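Local coordinates for protein polyketide cyclase / dehydrase and lipid transport (Nitrosospira multiformis, PDB 3P51) that is of unknown function but has a Bet v 1-like fold and probably binds a hydrophobic small molecule in an internal cavity, at residues A[16-21]-A[68-73]; A[81-86]-A[119-124]; A[32-37]-A[52-57]; A[3-8]-A[109-114]. All coordinates share one frame; numbering follows the deposited sequence.

Interaction 1 of 4, residues A[16-21]-A[68-73]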
loop_
_atom_site.group_PDB
_atom_site.type_symbol
_atom_site.label_atom_id
_atom_site.label_comp_id
_atom_site.label_asym_id
_atom_site.label_seq_id
_atom_site.Cartn_x
_atom_site.Cartn_y
_atom_site.Cartn_z
ATOM N N ARG A 16 22.606 -1.146 7.174
ATOM C CA ARG A 16 23.673 -2.019 6.697
ATOM C C ARG A 16 23.147 -3.076 5.731
ATOM O O ARG A 16 23.756 -3.353 4.683
ATOM C CB ARG A 16 24.355 -2.687 7.888
ATOM C CG ARG A 16 25.637 -3.414 7.558
ATOM C CD ARG A 16 26.624 -3.251 8.698
ATOM N NE ARG A 16 27.783 -4.122 8.543
ATOM C CZ ARG A 16 27.903 -5.311 9.125
ATOM N NH1 ARG A 16 26.931 -5.776 9.901
ATOM N NH2 ARG A 16 28.996 -6.037 8.931
ATOM N N VAL A 17 22.022 -3.687 6.080
ATOM C CA VAL A 17 21.439 -4.688 5.196
ATOM C C VAL A 17 21.052 -4.048 3.872
ATOM O O VAL A 17 21.343 -4.586 2.810
ATOM C CB VAL A 17 20.213 -5.376 5.811
ATOM C CG1 VAL A 17 19.713 -6.442 4.865
ATOM C CG2 VAL A 17 20.568 -6.003 7.163
ATOM N N TRP A 18 20.400 -2.890 3.932
ATOM C CA TRP A 18 20.009 -2.198 2.704
ATOM C C TRP A 18 21.240 -1.875 1.860
ATOM O O TRP A 18 21.256 -2.107 0.655
ATOM C CB TRP A 18 19.212 -0.921 3.023
ATOM C CG TRP A 18 18.680 -0.192 1.794
ATOM C CD1 TRP A 18 18.943 1.105 1.432
ATOM C CD2 TRP A 18 17.818 -0.722 0.773
ATOM N NE1 TRP A 18 18.291 1.410 0.259
ATOM C CE2 TRP A 18 17.590 0.315 -0.163
ATOM C CE3 TRP A 18 17.204 -1.963 0.567
ATOM C CZ2 TRP A 18 16.778 0.146 -1.297
ATOM C CZ3 TRP A 18 16.395 -2.138 -0.576
ATOM C CH2 TRP A 18 16.196 -1.086 -1.485
ATOM N N SER A 19 22.281 -1.341 2.494
ATOM C CA SER A 19 23.480 -0.967 1.756
ATOM C C SER A 19 24.012 -2.145 0.945
ATOM O O SER A 19 24.573 -1.978 -0.141
ATOM C CB SER A 19 24.557 -0.430 2.703
ATOM O OG SER A 19 25.791 -0.333 2.020
ATOM N N ARG A 20 23.825 -3.342 1.481
ATOM C CA ARG A 20 24.331 -4.552 0.852
ATOM C C ARG A 20 23.471 -5.037 -0.334
ATOM O O ARG A 20 24.012 -5.506 -1.334
ATOM C CB ARG A 20 24.453 -5.660 1.905
ATOM C CG ARG A 20 25.056 -6.973 1.389
ATOM C CD ARG A 20 26.549 -6.828 1.114
ATOM N NE ARG A 20 27.201 -8.127 0.930
ATOM C CZ ARG A 20 27.701 -8.575 -0.219
ATOM N NH1 ARG A 20 27.637 -7.822 -1.311
ATOM N NH2 ARG A 20 28.281 -9.773 -0.272
ATOM N N ILE A 21 22.145 -4.923 -0.230
ATOM C CA ILE A 21 21.251 -5.516 -1.236
ATOM C C ILE A 21 20.618 -4.515 -2.200
ATOM O O ILE A 21 19.903 -4.906 -3.106
ATOM C CB ILE A 21 20.094 -6.280 -0.573
ATOM C CG1 ILE A 21 19.188 -5.315 0.198
ATOM C CG2 ILE A 21 20.631 -7.371 0.345
ATOM C CD1 ILE A 21 17.770 -5.806 0.358
ATOM N N ILE A 68 12.987 5.014 -0.092
ATOM C CA ILE A 68 12.334 5.368 1.163
ATOM C C ILE A 68 11.733 4.144 1.852
ATOM O O ILE A 68 11.821 4.021 3.066
ATOM C CB ILE A 68 11.284 6.482 0.985
ATOM C CG1 ILE A 68 10.670 6.872 2.336
ATOM C CG2 ILE A 68 10.213 6.075 -0.008
ATOM C CD1 ILE A 68 9.579 7.935 2.228
ATOM N N GLU A 69 11.153 3.221 1.082
ATOM C CA GLU A 69 10.574 2.017 1.686
ATOM C C GLU A 69 11.551 0.842 1.659
ATOM O O GLU A 69 11.255 -0.220 2.197
ATOM C CB GLU A 69 9.279 1.598 0.978
ATOM C CG GLU A 69 8.238 2.703 0.810
ATOM C CD GLU A 69 7.628 3.148 2.120
ATOM O OE1 GLU A 69 7.774 2.408 3.118
ATOM O OE2 GLU A 69 7.011 4.242 2.153
ATOM N N ARG A 70 12.703 1.022 1.017
ATOM C CA ARG A 70 13.686 -0.057 0.912
ATOM C C ARG A 70 13.072 -1.273 0.248
ATOM O O ARG A 70 13.027 -2.357 0.835
ATOM C CB ARG A 70 14.219 -0.453 2.291
ATOM C CG ARG A 70 14.855 0.699 3.075
ATOM C CD ARG A 70 15.621 0.174 4.280
ATOM N NE ARG A 70 16.327 1.235 4.999
ATOM C CZ ARG A 70 15.814 1.906 6.027
ATOM N NH1 ARG A 70 14.588 1.624 6.463
ATOM N NH2 ARG A 70 16.523 2.863 6.615
ATOM N N ARG A 71 12.609 -1.093 -0.985
ATOM C CA ARG A 71 11.959 -2.161 -1.732
ATOM C C ARG A 71 12.460 -2.222 -3.168
ATOM O O ARG A 71 12.674 -1.189 -3.797
ATOM C CB ARG A 71 10.448 -1.947 -1.767
ATOM C CG ARG A 71 9.716 -3.076 -2.477
ATOM C CD ARG A 71 8.254 -2.748 -2.706
ATOM N NE ARG A 71 7.590 -2.268 -1.497
ATOM C CZ ARG A 71 7.076 -3.058 -0.563
ATOM N NH1 ARG A 71 7.161 -4.367 -0.681
ATOM N NH2 ARG A 71 6.477 -2.539 0.492
ATOM N N ILE A 72 12.622 -3.438 -3.679
ATOM C CA ILE A 72 12.988 -3.671 -5.066
ATOM C C ILE A 72 11.933 -4.604 -5.669
ATOM O O ILE A 72 11.666 -5.659 -5.109
ATOM C CB ILE A 72 14.347 -4.384 -5.151
ATOM C CG1 ILE A 72 15.465 -3.502 -4.603
ATOM C CG2 ILE A 72 14.640 -4.816 -6.585
ATOM C CD1 ILE A 72 16.830 -4.173 -4.648
HETATM N N MSE A 73 11.328 -4.225 -6.793
HETATM C CA MSE A 73 10.359 -5.107 -7.439
HETATM C C MSE A 73 10.771 -5.353 -8.870
HETATM O O MSE A 73 11.226 -4.446 -9.549
HETATM C CB MSE A 73 8.954 -4.515 -7.441
HETATM C CG MSE A 73 8.357 -4.261 -6.072
HETATM SE SE MSE A 73 6.516 -3.571 -6.230
HETATM C CE MSE A 73 5.965 -4.697 -7.709
#
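Trp18 reaches from the short helix 14-21 to the bulge before strand 71-78, its indole lying over the backbone of Arg70. Its CG is anti to the backbone N (chi1 -176°), which carries the indole off the helix and across to the bulge. The CA of Arg70 sits over one face of the six-membered ring, 3.6 Å from the ring centroid and 12° off the normal, a CH-pi contact. Beyond it the rim continues along the main chain, with Trp18 CZ3 3.5 Å from Arg70 C and Trp18 CH2 3.6 Å from Arg71 N. The aliphatic part of Arg70, extended from CG to NE, runs obliquely past the indole, its CB 3.8 Å from Trp18 CE3. Its guanidinium does not stack on the ring: the two planes stand 80° apart, and Trp18 CB lies at the guanidinium edge. Trp18 CH2 also reaches Ile72 CG1 at 4.0 Å, while the indole NE1 bonds outside the segments to Glu67. One turn on, Ile21 offers its backbone O to the CD1 of Ile72, 3.5 Å away, as a van der Waals contact. Arg70 takes positive phi and with Arg71 faces Ser66 in a G1 beta bulge, so the indole lies against an irregular piece of backbone at the entry to the strand. No hydrogen bond links the two segments. The contact therefore rests on shape and on the polarised C-H of Arg70 against the indole pi face, with Glu67 satisfying the buried ring's N-H.

Interaction 2 of 4, residues A[81-86]-A[119-124]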
loop_
_atom_site.group_PDB
_atom_site.type_symbol
_atom_site.label_atom_id
_atom_site.label_comp_id
_atom_site.label_asym_id
_atom_site.label_seq_id
_atom_site.Cartn_x
_atom_site.Cartn_y
_atom_site.Cartn_z
ATOM N N SER A 81 12.742 -23.946 -16.573
ATOM C CA SER A 81 11.581 -24.698 -16.109
ATOM C C SER A 81 11.811 -24.988 -14.621
ATOM O O SER A 81 12.940 -25.276 -14.219
ATOM C CB SER A 81 11.414 -25.985 -16.935
ATOM O OG SER A 81 10.124 -26.572 -16.753
ATOM N N PRO A 82 10.755 -24.894 -13.793
ATOM C CA PRO A 82 9.350 -24.691 -14.154
ATOM C C PRO A 82 8.891 -23.223 -14.144
ATOM O O PRO A 82 7.684 -22.976 -14.064
ATOM C CB PRO A 82 8.630 -25.439 -13.038
ATOM C CG PRO A 82 9.471 -25.110 -11.832
ATOM C CD PRO A 82 10.906 -25.064 -12.334
ATOM N N VAL A 83 9.816 -22.267 -14.215
ATOM C CA VAL A 83 9.424 -20.861 -14.328
ATOM C C VAL A 83 9.787 -20.231 -15.678
ATOM O O VAL A 83 10.072 -19.038 -15.748
ATOM C CB VAL A 83 10.001 -19.991 -13.185
ATOM C CG1 VAL A 83 9.304 -20.302 -11.856
ATOM C CG2 VAL A 83 11.502 -20.188 -13.080
ATOM N N SER A 84 9.768 -21.025 -16.747
ATOM C CA SER A 84 10.020 -20.498 -18.082
ATOM C C SER A 84 8.804 -19.709 -18.558
ATOM O O SER A 84 7.703 -19.869 -18.023
ATOM C CB SER A 84 10.310 -21.634 -19.066
ATOM O OG SER A 84 9.111 -22.290 -19.447
ATOM N N SER A 85 8.993 -18.884 -19.582
ATOM C CA SER A 85 7.913 -18.034 -20.069
ATOM C C SER A 85 6.846 -18.836 -20.799
ATOM O O SER A 85 5.769 -18.314 -21.095
ATOM C CB SER A 85 8.440 -16.889 -20.946
ATOM O OG SER A 85 9.321 -17.356 -21.944
ATOM N N GLY A 86 7.146 -20.104 -21.071
ATOM C CA GLY A 86 6.188 -20.994 -21.698
ATOM C C GLY A 86 5.231 -21.582 -20.680
ATOM O O GLY A 86 4.147 -22.030 -21.030
ATOM N N THR A 119 0.545 -25.237 -10.174
ATOM C CA THR A 119 1.272 -24.737 -9.014
ATOM C C THR A 119 2.671 -25.334 -8.956
ATOM O O THR A 119 3.349 -25.239 -7.940
ATOM C CB THR A 119 0.535 -25.070 -7.699
ATOM O OG1 THR A 119 0.477 -26.494 -7.527
ATOM C CG2 THR A 119 -0.880 -24.506 -7.727
ATOM N N GLU A 120 3.096 -25.949 -10.051
ATOM C CA GLU A 120 4.371 -26.657 -10.097
ATOM C C GLU A 120 5.538 -25.776 -9.652
ATOM O O GLU A 120 6.499 -26.256 -9.052
ATOM C CB GLU A 120 4.620 -27.194 -11.511
ATOM C CG GLU A 120 5.913 -27.986 -11.658
ATOM C CD GLU A 120 6.176 -28.429 -13.094
ATOM O OE1 GLU A 120 7.263 -28.992 -13.357
ATOM O OE2 GLU A 120 5.297 -28.210 -13.959
ATOM N N ALA A 121 5.454 -24.482 -9.933
ATOM C CA ALA A 121 6.554 -23.585 -9.596
ATOM C C ALA A 121 6.613 -23.178 -8.128
ATOM O O ALA A 121 7.561 -22.507 -7.717
ATOM C CB ALA A 121 6.515 -22.343 -10.475
ATOM N N VAL A 122 5.603 -23.548 -7.341
ATOM C CA VAL A 122 5.520 -23.057 -5.960
ATOM C C VAL A 122 6.656 -23.615 -5.114
ATOM O O VAL A 122 7.399 -22.868 -4.487
ATOM C CB VAL A 122 4.157 -23.377 -5.291
ATOM C CG1 VAL A 122 4.255 -23.269 -3.768
ATOM C CG2 VAL A 122 3.064 -22.457 -5.825
ATOM N N GLU A 123 6.800 -24.931 -5.100
ATOM C CA GLU A 123 7.884 -25.530 -4.335
ATOM C C GLU A 123 9.225 -24.984 -4.822
ATOM O O GLU A 123 10.100 -24.656 -4.019
ATOM C CB GLU A 123 7.871 -27.059 -4.446
ATOM C CG GLU A 123 9.135 -27.696 -3.864
ATOM C CD GLU A 123 9.040 -29.206 -3.696
ATOM O OE1 GLU A 123 8.567 -29.887 -4.633
ATOM O OE2 GLU A 123 9.445 -29.709 -2.622
ATOM N N TYR A 124 9.379 -24.883 -6.140
ATOM C CA TYR A 124 10.649 -24.457 -6.729
ATOM C C TYR A 124 11.069 -23.045 -6.286
ATOM O O TYR A 124 12.229 -22.818 -5.919
ATOM C CB TYR A 124 10.616 -24.586 -8.264
ATOM C CG TYR A 124 11.879 -24.099 -8.951
ATOM C CD1 TYR A 124 12.927 -24.972 -9.231
ATOM C CD2 TYR A 124 12.025 -22.763 -9.317
ATOM C CE1 TYR A 124 14.085 -24.525 -9.854
ATOM C CE2 TYR A 124 13.175 -22.310 -9.940
ATOM C CZ TYR A 124 14.202 -23.194 -10.204
ATOM O OH TYR A 124 15.344 -22.740 -10.822
#
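The backbones come closest at Pro82 and Ala121, CA to CA 5.5 Å; the peptide bond before Pro82 is cis, and Pro82 faces the first turn of helix 120-139. Pro82 lies across Tyr124: its CD stands over one face of the phenol, 3.8 Å from the ring centroid and 17° off the normal, a CH-pi contact set toward the CG side of the ring. Pro82 CG rests on Tyr124 CB at 3.8 Å, so the pyrrolidine spans the root of the side chain as well as the ring. With chi1 at 177° the phenol of Tyr124 swings away from its own N-H and out toward the loop. These pieces belong to the helix-grip fold of the Bet v 1-like family; the loop between strands 71-78 and 88-100 occupies the place in the topology that the latch loop holds in PYR/PYL receptors, though a gating role here is not established. Next along the loop, Val83 CG1 packs on Ala121 CB at 3.7 Å, while Val83 CG2 approaches Tyr124 CE2 at 4.1 Å, the two side chains crossing at about a right angle. A serine in place of Tyr124 would probably leave Pro82 without its ring face and open a gap beside Val83. Glu120, its chain extended, brings OE1 to 3.8 Å from Pro82 CB at the margin. Phe58 touches both Val83 and Tyr124, and Trp114 touches Ala121.

Interaction 3 of 4, residues A[32-37]-A[52-57]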
loop_
_atom_site.group_PDB
_atom_site.type_symbol
_atom_site.label_atom_id
_atom_site.label_comp_id
_atom_site.label_asym_id
_atom_site.label_seq_id
_atom_site.Cartn_x
_atom_site.Cartn_y
_atom_site.Cartn_z
ATOM N N SER A 32 25.431 -18.700 -3.077
ATOM C CA SER A 32 25.052 -20.112 -3.144
ATOM C C SER A 32 24.322 -20.418 -4.438
ATOM O O SER A 32 24.707 -21.313 -5.183
ATOM C CB SER A 32 24.180 -20.519 -1.955
ATOM O OG SER A 32 24.896 -20.440 -0.734
ATOM N N LEU A 33 23.265 -19.666 -4.714
ATOM C CA LEU A 33 22.467 -19.929 -5.899
ATOM C C LEU A 33 22.873 -19.053 -7.085
ATOM O O LEU A 33 22.877 -19.508 -8.224
ATOM C CB LEU A 33 20.989 -19.754 -5.574
ATOM C CG LEU A 33 19.967 -20.226 -6.603
ATOM C CD1 LEU A 33 18.690 -20.646 -5.903
ATOM C CD2 LEU A 33 19.685 -19.132 -7.610
ATOM N N ILE A 34 23.217 -17.797 -6.820
ATOM C CA ILE A 34 23.564 -16.871 -7.898
ATOM C C ILE A 34 25.057 -16.919 -8.234
ATOM O O ILE A 34 25.886 -16.438 -7.468
ATOM C CB ILE A 34 23.177 -15.416 -7.554
ATOM C CG1 ILE A 34 21.707 -15.335 -7.135
ATOM C CG2 ILE A 34 23.452 -14.513 -8.745
ATOM C CD1 ILE A 34 20.759 -16.011 -8.123
ATOM N N LYS A 35 25.385 -17.479 -9.394
ATOM C CA LYS A 35 26.773 -17.643 -9.814
ATOM C C LYS A 35 27.253 -16.498 -10.704
ATOM O O LYS A 35 28.443 -16.192 -10.755
ATOM C CB LYS A 35 26.947 -18.978 -10.545
ATOM C CG LYS A 35 26.518 -20.182 -9.730
ATOM C CD LYS A 35 27.209 -20.206 -8.378
ATOM C CE LYS A 35 26.890 -21.487 -7.623
ATOM N NZ LYS A 35 27.383 -21.405 -6.215
ATOM N N SER A 36 26.325 -15.876 -11.417
ATOM C CA SER A 36 26.664 -14.743 -12.263
ATOM C C SER A 36 25.482 -13.799 -12.376
ATOM O O SER A 36 24.333 -14.230 -12.415
ATOM C CB SER A 36 27.077 -15.222 -13.657
ATOM O OG SER A 36 25.993 -15.855 -14.308
ATOM N N CYS A 37 25.768 -12.507 -12.433
ATOM C CA CYS A 37 24.726 -11.502 -12.559
ATOM C C CYS A 37 25.186 -10.468 -13.568
ATOM O O CYS A 37 26.040 -9.639 -13.258
ATOM C CB CYS A 37 24.444 -10.858 -11.202
ATOM S SG CYS A 37 23.191 -9.536 -11.191
ATOM N N ARG A 52 18.674 -7.638 -15.896
ATOM C CA ARG A 52 19.815 -8.452 -15.539
ATOM C C ARG A 52 19.565 -9.865 -15.983
ATOM O O ARG A 52 18.416 -10.294 -16.074
ATOM C CB ARG A 52 20.064 -8.412 -14.029
ATOM C CG ARG A 52 18.898 -8.901 -13.188
ATOM C CD ARG A 52 19.127 -8.665 -11.686
ATOM N NE ARG A 52 18.078 -9.302 -10.885
ATOM C CZ ARG A 52 17.922 -9.133 -9.576
ATOM N NH1 ARG A 52 18.741 -8.339 -8.903
ATOM N NH2 ARG A 52 16.938 -9.756 -8.942
ATOM N N LEU A 53 20.651 -10.578 -16.255
ATOM C CA LEU A 53 20.609 -12.005 -16.508
ATOM C C LEU A 53 21.407 -12.733 -15.421
ATOM O O LEU A 53 22.589 -12.459 -15.230
ATOM C CB LEU A 53 21.207 -12.302 -17.887
ATOM C CG LEU A 53 21.120 -13.768 -18.311
ATOM C CD1 LEU A 53 19.685 -14.093 -18.719
ATOM C CD2 LEU A 53 22.075 -14.042 -19.459
ATOM N N LEU A 54 20.761 -13.652 -14.705
ATOM C CA LEU A 54 21.421 -14.412 -13.647
ATOM C C LEU A 54 21.630 -15.873 -14.051
ATOM O O LEU A 54 20.730 -16.511 -14.596
ATOM C CB LEU A 54 20.588 -14.380 -12.370
ATOM C CG LEU A 54 19.908 -13.051 -12.029
ATOM C CD1 LEU A 54 18.894 -13.258 -10.913
ATOM C CD2 LEU A 54 20.934 -12.002 -11.643
ATOM N N ASN A 55 22.811 -16.404 -13.749
ATOM C CA ASN A 55 23.132 -17.798 -14.045
ATOM C C ASN A 55 22.895 -18.128 -15.510
ATOM O O ASN A 55 22.715 -19.293 -15.869
ATOM C CB ASN A 55 22.318 -18.759 -13.169
ATOM C CG ASN A 55 22.651 -18.636 -11.687
ATOM O OD1 ASN A 55 23.624 -17.988 -11.313
ATOM N ND2 ASN A 55 21.854 -19.286 -10.843
ATOM N N GLY A 56 22.886 -17.103 -16.354
ATOM C CA GLY A 56 22.683 -17.293 -17.783
ATOM C C GLY A 56 21.277 -17.734 -18.157
ATOM O O GLY A 56 21.057 -18.196 -19.274
ATOM N N GLU A 57 20.313 -17.601 -17.246
ATOM C CA GLU A 57 18.987 -18.137 -17.551
ATOM C C GLU A 57 17.795 -17.380 -16.965
ATOM O O GLU A 57 16.688 -17.489 -17.482
ATOM C CB GLU A 57 18.915 -19.625 -17.191
ATOM C CG GLU A 57 19.173 -19.915 -15.727
ATOM C CD GLU A 57 19.235 -21.412 -15.437
ATOM O OE1 GLU A 57 19.360 -22.195 -16.397
ATOM O OE2 GLU A 57 19.159 -21.803 -14.253
HETATM O O HOH W 1 24.356 -14.535 -16.031
#
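Asn55 and Gly56 are the corner residues of a type I' beta turn, closed by Glu57 N to Leu54 O, that joins strands 51-54 and 58-66, and the side chain of Asn55 clasps the loop 32-37. Its ND2 gives a bond to Leu33 O (2.8 Å, 161° at the hydrogen), with the acceptor close to the amide plane. Its OD1 takes Lys35 N at 2.7 Å in the carbonyl plane, and Ser36 N makes a longer, weak bond to the same oxygen. Both ends of the amide are thus used, which fixes its flip. Asn55 N in turn donates to Ser36 O at 3.0 Å. One water bridges Ser36 OG, Leu53 O and Gly56 N, accepting from Gly56 N and donating to Leu53 O, so it links the turn to the loop. Cys37 and Leu54 then form an antiparallel non-hydrogen-bonded pair; Cys37 SG lies 3.4 Å from Leu54 CD2. Ile34 CD1 meets Leu54 CD1 at 4.3 Å. From here the pairing passes into the edge strand 37-40, while Leu33 and Ile34 turn onto helix 120-139 at Val128, Ser131 and Leu132, and Phe27 packs on Ile34 and Leu54.

Interaction 4 of 4, residues A[3-8]-A[109-114]; sequences KVYNSI and EWSGSW
Val4 and Gly112 exchange both backbone bonds: Val4 N reaches Gly112 O at 2.9 Å, and Gly112 N reaches Val4 O at 3.1 Å. Asn6 and Trp110 do the same, with Asn6 N to Trp110 O at 3.0 Å and Trp110 N to Asn6 O at 2.8 Å. On the face shared by Tyr5, Ser111 and Glu109, the Tyr5 hydroxyl donates to Glu109 OE1 (2.7 Å), met on the anti side and 17° out of the carboxylate plane. That oxygen lies at the ring edge, and the ring and carboxylate planes are 86° apart. A chi1 of 177° lays the phenol along the neighbouring strand, where Ser111 OG borders its CD1 edge. A phenylalanine at Tyr5 would probably leave this carboxylate oxygen without its hydroxyl partner. On the opposite face, the amide of Asn6 is satisfied by Arg130 and Asn126, and the indole N-H of Trp110 by Tyr74. Val4 CG1 touches the edge of Trp114 at CH2, 3.9 Å away. Ser7 bonds to Pro99 and Thr101 of the fourth subunit. The first and last strands in chain order are paired side by side, and the long helix 120-139 packed on the face carrying Val4 and Trp110 fits the helix-grip fold of the Bet v 1-like family.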
loop_
_atom_site.group_PDB
_atom_site.type_symbol
_atom_site.label_atom_id
_atom_site.label_comp_id
_atom_site.label_asym_id
_atom_site.label_seq_id
_atom_site.Cartn_x
_atom_site.Cartn_y
_atom_site.Cartn_z
ATOM N N LYS A 3 1.494 -17.943 -5.640
ATOM C CA LYS A 3 2.415 -17.031 -4.991
ATOM C C LYS A 3 3.208 -17.708 -3.885
ATOM O O LYS A 3 2.831 -18.771 -3.386
ATOM C CB LYS A 3 1.667 -15.820 -4.453
ATOM C CG LYS A 3 0.548 -16.132 -3.487
ATOM C CD LYS A 3 -0.253 -14.865 -3.192
ATOM C CE LYS A 3 -0.662 -14.170 -4.490
ATOM N NZ LYS A 3 -1.370 -12.875 -4.263
ATOM N N VAL A 4 4.327 -17.097 -3.521
ATOM C CA VAL A 4 5.133 -17.574 -2.409
ATOM C C VAL A 4 5.492 -16.397 -1.520
ATOM O O VAL A 4 5.496 -15.249 -1.965
ATOM C CB VAL A 4 6.416 -18.250 -2.894
ATOM C CG1 VAL A 4 6.080 -19.566 -3.602
ATOM C CG2 VAL A 4 7.201 -17.303 -3.812
ATOM N N TYR A 5 5.781 -16.678 -0.258
ATOM C CA TYR A 5 6.186 -15.624 0.662
ATOM C C TYR A 5 7.170 -16.201 1.645
ATOM O O TYR A 5 6.863 -17.178 2.324
ATOM C CB TYR A 5 4.981 -15.065 1.420
ATOM C CG TYR A 5 5.374 -14.013 2.450
ATOM C CD1 TYR A 5 5.480 -12.670 2.091
ATOM C CD2 TYR A 5 5.644 -14.366 3.767
ATOM C CE1 TYR A 5 5.838 -11.695 3.025
ATOM C CE2 TYR A 5 6.003 -13.409 4.710
ATOM C CZ TYR A 5 6.099 -12.073 4.332
ATOM O OH TYR A 5 6.464 -11.109 5.252
ATOM N N ASN A 6 8.359 -15.616 1.708
ATOM C CA ASN A 6 9.366 -16.065 2.661
ATOM C C ASN A 6 10.033 -14.896 3.360
ATOM O O ASN A 6 10.256 -13.843 2.754
ATOM C CB ASN A 6 10.415 -16.909 1.960
ATOM C CG ASN A 6 9.842 -18.196 1.406
ATOM O OD1 ASN A 6 9.758 -19.205 2.111
ATOM N ND2 ASN A 6 9.433 -18.164 0.143
ATOM N N SER A 7 10.366 -15.087 4.631
ATOM C CA SER A 7 10.933 -14.007 5.421
ATOM C C SER A 7 11.874 -14.531 6.496
ATOM O O SER A 7 11.792 -15.691 6.907
ATOM C CB SER A 7 9.810 -13.170 6.039
ATOM O OG SER A 7 8.994 -13.955 6.894
ATOM N N ILE A 8 12.789 -13.669 6.922
ATOM C CA ILE A 8 13.763 -13.990 7.960
ATOM C C ILE A 8 14.098 -12.724 8.743
ATOM O O ILE A 8 13.850 -11.608 8.273
ATOM C CB ILE A 8 15.087 -14.470 7.363
ATOM C CG1 ILE A 8 15.652 -13.387 6.443
ATOM C CG2 ILE A 8 14.906 -15.786 6.616
ATOM C CD1 ILE A 8 17.045 -13.674 5.953
ATOM N N GLU A 109 11.563 -9.542 3.868
ATOM C CA GLU A 109 10.520 -10.346 3.236
ATOM C C GLU A 109 10.693 -10.380 1.723
ATOM O O GLU A 109 11.114 -9.404 1.109
ATOM C CB GLU A 109 9.123 -9.830 3.602
ATOM C CG GLU A 109 8.898 -8.383 3.240
ATOM C CD GLU A 109 7.521 -7.876 3.641
ATOM O OE1 GLU A 109 6.673 -8.701 4.036
ATOM O OE2 GLU A 109 7.292 -6.647 3.564
ATOM N N TRP A 110 10.378 -11.523 1.131
ATOM C CA TRP A 110 10.463 -11.689 -0.312
ATOM C C TRP A 110 9.190 -12.376 -0.781
ATOM O O TRP A 110 8.889 -13.490 -0.349
ATOM C CB TRP A 110 11.689 -12.525 -0.672
ATOM C CG TRP A 110 12.306 -12.178 -1.994
ATOM C CD1 TRP A 110 11.658 -11.773 -3.129
ATOM C CD2 TRP A 110 13.703 -12.194 -2.313
ATOM N NE1 TRP A 110 12.568 -11.552 -4.139
ATOM C CE2 TRP A 110 13.829 -11.801 -3.662
ATOM C CE3 TRP A 110 14.858 -12.516 -1.591
ATOM C CZ2 TRP A 110 15.068 -11.711 -4.303
ATOM C CZ3 TRP A 110 16.089 -12.420 -2.225
ATOM C CH2 TRP A 110 16.180 -12.028 -3.572
ATOM N N SER A 111 8.442 -11.696 -1.645
ATOM C CA SER A 111 7.209 -12.226 -2.212
ATOM C C SER A 111 7.375 -12.496 -3.704
ATOM O O SER A 111 8.118 -11.802 -4.402
ATOM C CB SER A 111 6.055 -11.227 -2.042
ATOM O OG SER A 111 6.034 -10.647 -0.748
ATOM N N GLY A 112 6.652 -13.497 -4.192
ATOM C CA GLY A 112 6.631 -13.794 -5.607
ATOM C C GLY A 112 5.214 -14.131 -5.984
ATOM O O GLY A 112 4.500 -14.786 -5.227
ATOM N N SER A 113 4.782 -13.675 -7.145
ATOM C CA SER A 113 3.470 -14.062 -7.627
ATOM C C SER A 113 3.475 -14.130 -9.135
ATOM O O SER A 113 4.218 -13.398 -9.800
ATOM C CB SER A 113 2.395 -13.100 -7.107
ATOM O OG SER A 113 2.621 -11.784 -7.591
ATOM N N TRP A 114 2.652 -15.023 -9.671
ATOM C CA TRP A 114 2.599 -15.236 -11.103
ATOM C C TRP A 114 1.293 -15.897 -11.490
ATOM O O TRP A 114 0.516 -16.293 -10.623
ATOM C CB TRP A 114 3.789 -16.086 -11.560
ATOM C CG TRP A 114 3.844 -17.462 -10.976
ATOM C CD1 TRP A 114 3.407 -18.611 -11.557
ATOM C CD2 TRP A 114 4.388 -17.836 -9.702
ATOM N NE1 TRP A 114 3.640 -19.684 -10.725
ATOM C CE2 TRP A 114 4.244 -19.232 -9.582
ATOM C CE3 TRP A 114 4.990 -17.128 -8.663
ATOM C CZ2 TRP A 114 4.674 -19.932 -8.455
ATOM C CZ3 TRP A 114 5.412 -17.824 -7.537
ATOM C CH2 TRP A 114 5.255 -19.211 -7.447
#

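From the N terminus the chain opens interaction 4 with strand 3-10, then interaction 1 with helix 14-21, then interaction 3 at 32-37. Interaction 3 closes first, at 52-57, tying the loop before the edge strand 37-40 to the turn after strand 51-54. It lies within the span of interaction 1, which ends at 68-73 and brings the short helix to strand 71-78; interaction 4 encloses both. Interaction 2 starts at 81-86, after interaction 1 is complete, and crosses interaction 4: strand 105-116 joins the first strand before helix 120-139 meets the loop. Those two contacts touch, Ala121 CB lying 3.6 Å from Trp114 CZ2, so the sheet and long helix meet there.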